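Local coordinates for transcription regulator PadR N-terminal domain-containing protein (Streptococcus mutans, PDB 3L9F) that probably regulates transcription as a PadR-like, metal-binding protein, presumably binding DNA through its N-terminal winged-helix domain, at residues 165-168 with 169-173. Residues are numbered along the deposited sequence; the frame is centred on the assembly and turned at random.
Sequences ENLE and IWKKK
Trp170 N reaches back to Asn166 O in a 2.8 Å hydrogen bond, one of four successive i to i+4 backbone bonds that run through this alpha-helical segment. Ile169 N to Glu165 O (3.1 Å), Lys171 N to Leu167 O (3.0 Å) and Lys172 N to Glu168 O (2.8 Å) are the others. The same spacing brings side chains together. The indole of Trp170, its CG anti to the carbonyl carbon (chi1 -80°), folds back along the helix, and Asn166 CB sits over one face of the six-membered ring, 4.0 Å from its centroid and 17° off the normal, a CH-pi contact displaced toward CZ3. Next to it, the aliphatic part of Lys171 slants across the isobutyl group of Leu167; CD1 of the leucine and CD of the lysine are tightly packed at 3.4 Å. Glu168 and Lys172 have opposite charges, but OE1 and NZ remain 6.8 Å apart, too far for a salt bridge. Glu165 OE2 makes a salt bridge with NZ of Lys161, one turn earlier. The contact lies at the C-terminal end of helix 142-172, in a predicted coiled coil. Leu167 and Trp170 pack on Ile184 of helix 178-202, its antiparallel hairpin partner, and both touch Leu176 in the connecting loop. Trp170 and Asn166 also meet Gln62, linking this helix end to helix 52-62 of the PadR-like N-terminal region.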
loop_
_atom_site.group_PDB
_atom_site.type_symbol
_atom_site.label_atom_id
_atom_site.label_comp_id
_atom_site.label_asym_id
_atom_site.label_seq_id
_atom_site.Cartn_x
_atom_site.Cartn_y
_atom_site.Cartn_z
ATOM N N GLU A 165 14.681 12.807 -8.521
ATOM C CA GLU A 165 15.679 12.576 -9.566
ATOM C C GLU A 165 15.044 12.058 -10.867
ATOM O O GLU A 165 15.436 12.460 -11.963
ATOM C CB GLU A 165 16.784 11.641 -9.069
ATOM C CG GLU A 165 17.642 12.262 -7.959
ATOM C CD GLU A 165 18.741 11.334 -7.445
ATOM O OE1 GLU A 165 18.732 10.134 -7.800
ATOM O OE2 GLU A 165 19.609 11.805 -6.672
ATOM N N ASN A 166 14.055 11.177 -10.758
ATOM C CA ASN A 166 13.349 10.730 -11.958
ATOM C C ASN A 166 12.519 11.848 -12.591
ATOM O O ASN A 166 12.436 11.969 -13.813
ATOM C CB ASN A 166 12.500 9.483 -11.670
ATOM C CG ASN A 166 13.328 8.216 -11.634
ATOM O OD1 ASN A 166 14.072 7.926 -12.579
ATOM N ND2 ASN A 166 13.222 7.459 -10.541
ATOM N N LEU A 167 11.921 12.686 -11.759
ATOM C CA LEU A 167 11.135 13.792 -12.284
ATOM C C LEU A 167 12.042 14.680 -13.141
ATOM O O LEU A 167 11.690 15.050 -14.265
ATOM C CB LEU A 167 10.538 14.608 -11.144
ATOM C CG LEU A 167 9.930 15.955 -11.538
ATOM C CD1 LEU A 167 8.709 15.790 -12.438
ATOM C CD2 LEU A 167 9.565 16.753 -10.300
ATOM N N GLU A 168 13.211 15.006 -12.595
ATOM C CA GLU A 168 14.157 15.884 -13.278
ATOM C C GLU A 168 14.605 15.280 -14.602
ATOM O O GLU A 168 14.594 15.961 -15.628
ATOM C CB GLU A 168 15.367 16.164 -12.387
ATOM C CG GLU A 168 16.400 17.098 -13.024
ATOM C CD GLU A 168 17.483 17.567 -12.053
ATOM O OE1 GLU A 168 18.460 18.200 -12.516
ATOM O OE2 GLU A 168 17.359 17.307 -10.834
ATOM N N ILE A 169 14.990 14.001 -14.575
ATOM C CA ILE A 169 15.465 13.303 -15.777
ATOM C C ILE A 169 14.383 13.175 -16.837
ATOM O O ILE A 169 14.611 13.475 -18.015
ATOM C CB ILE A 169 16.010 11.900 -15.449
ATOM C CG1 ILE A 169 17.330 12.007 -14.690
ATOM C CG2 ILE A 169 16.210 11.080 -16.720
ATOM C CD1 ILE A 169 17.761 10.703 -14.048
ATOM N N TRP A 170 13.200 12.724 -16.432
ATOM C CA TRP A 170 12.093 12.625 -17.371
ATOM C C TRP A 170 11.802 13.978 -18.013
ATOM O O TRP A 170 11.497 14.059 -19.203
ATOM C CB TRP A 170 10.835 12.101 -16.680
ATOM C CG TRP A 170 10.834 10.624 -16.493
ATOM C CD1 TRP A 170 11.374 9.688 -17.328
ATOM C CD2 TRP A 170 10.248 9.901 -15.408
ATOM N NE1 TRP A 170 11.164 8.421 -16.825
ATOM C CE2 TRP A 170 10.471 8.531 -15.647
ATOM C CE3 TRP A 170 9.550 10.282 -14.257
ATOM C CZ2 TRP A 170 10.021 7.540 -14.775
ATOM C CZ3 TRP A 170 9.112 9.297 -13.395
ATOM C CH2 TRP A 170 9.346 7.946 -13.656
ATOM N N LYS A 171 11.880 15.039 -17.218
ATOM C CA LYS A 171 11.630 16.381 -17.745
ATOM C C LYS A 171 12.744 16.797 -18.687
ATOM O O LYS A 171 12.485 17.347 -19.759
ATOM C CB LYS A 171 11.480 17.399 -16.615
ATOM C CG LYS A 171 10.046 17.570 -16.160
ATOM C CD LYS A 171 9.947 18.031 -14.713
ATOM C CE LYS A 171 10.578 19.392 -14.498
ATOM N NZ LYS A 171 10.030 20.037 -13.270
ATOM N N LYS A 172 13.982 16.514 -18.298
ATOM C CA LYS A 172 15.121 16.874 -19.134
ATOM C C LYS A 172 15.004 16.203 -20.492
ATOM O O LYS A 172 15.297 16.814 -21.519
ATOM C CB LYS A 172 16.440 16.491 -18.475
ATOM C CG LYS A 172 17.662 17.077 -19.172
ATOM C CD LYS A 172 18.953 16.669 -18.479
ATOM C CE LYS A 172 19.285 15.213 -18.747
ATOM N NZ LYS A 172 20.507 14.770 -18.014
ATOM N N LYS A 173 14.547 14.952 -20.488
ATOM C CA LYS A 173 14.445 14.160 -21.706
ATOM C C LYS A 173 13.216 14.480 -22.544
ATOM O O LYS A 173 13.073 13.969 -23.660
ATOM C CB LYS A 173 14.459 12.672 -21.374
ATOM C CG LYS A 173 15.735 12.212 -20.708
ATOM C CD LYS A 173 15.659 10.745 -20.344
ATOM C CE LYS A 173 15.839 9.861 -21.566
ATOM N NZ LYS A 173 16.014 8.444 -21.161
#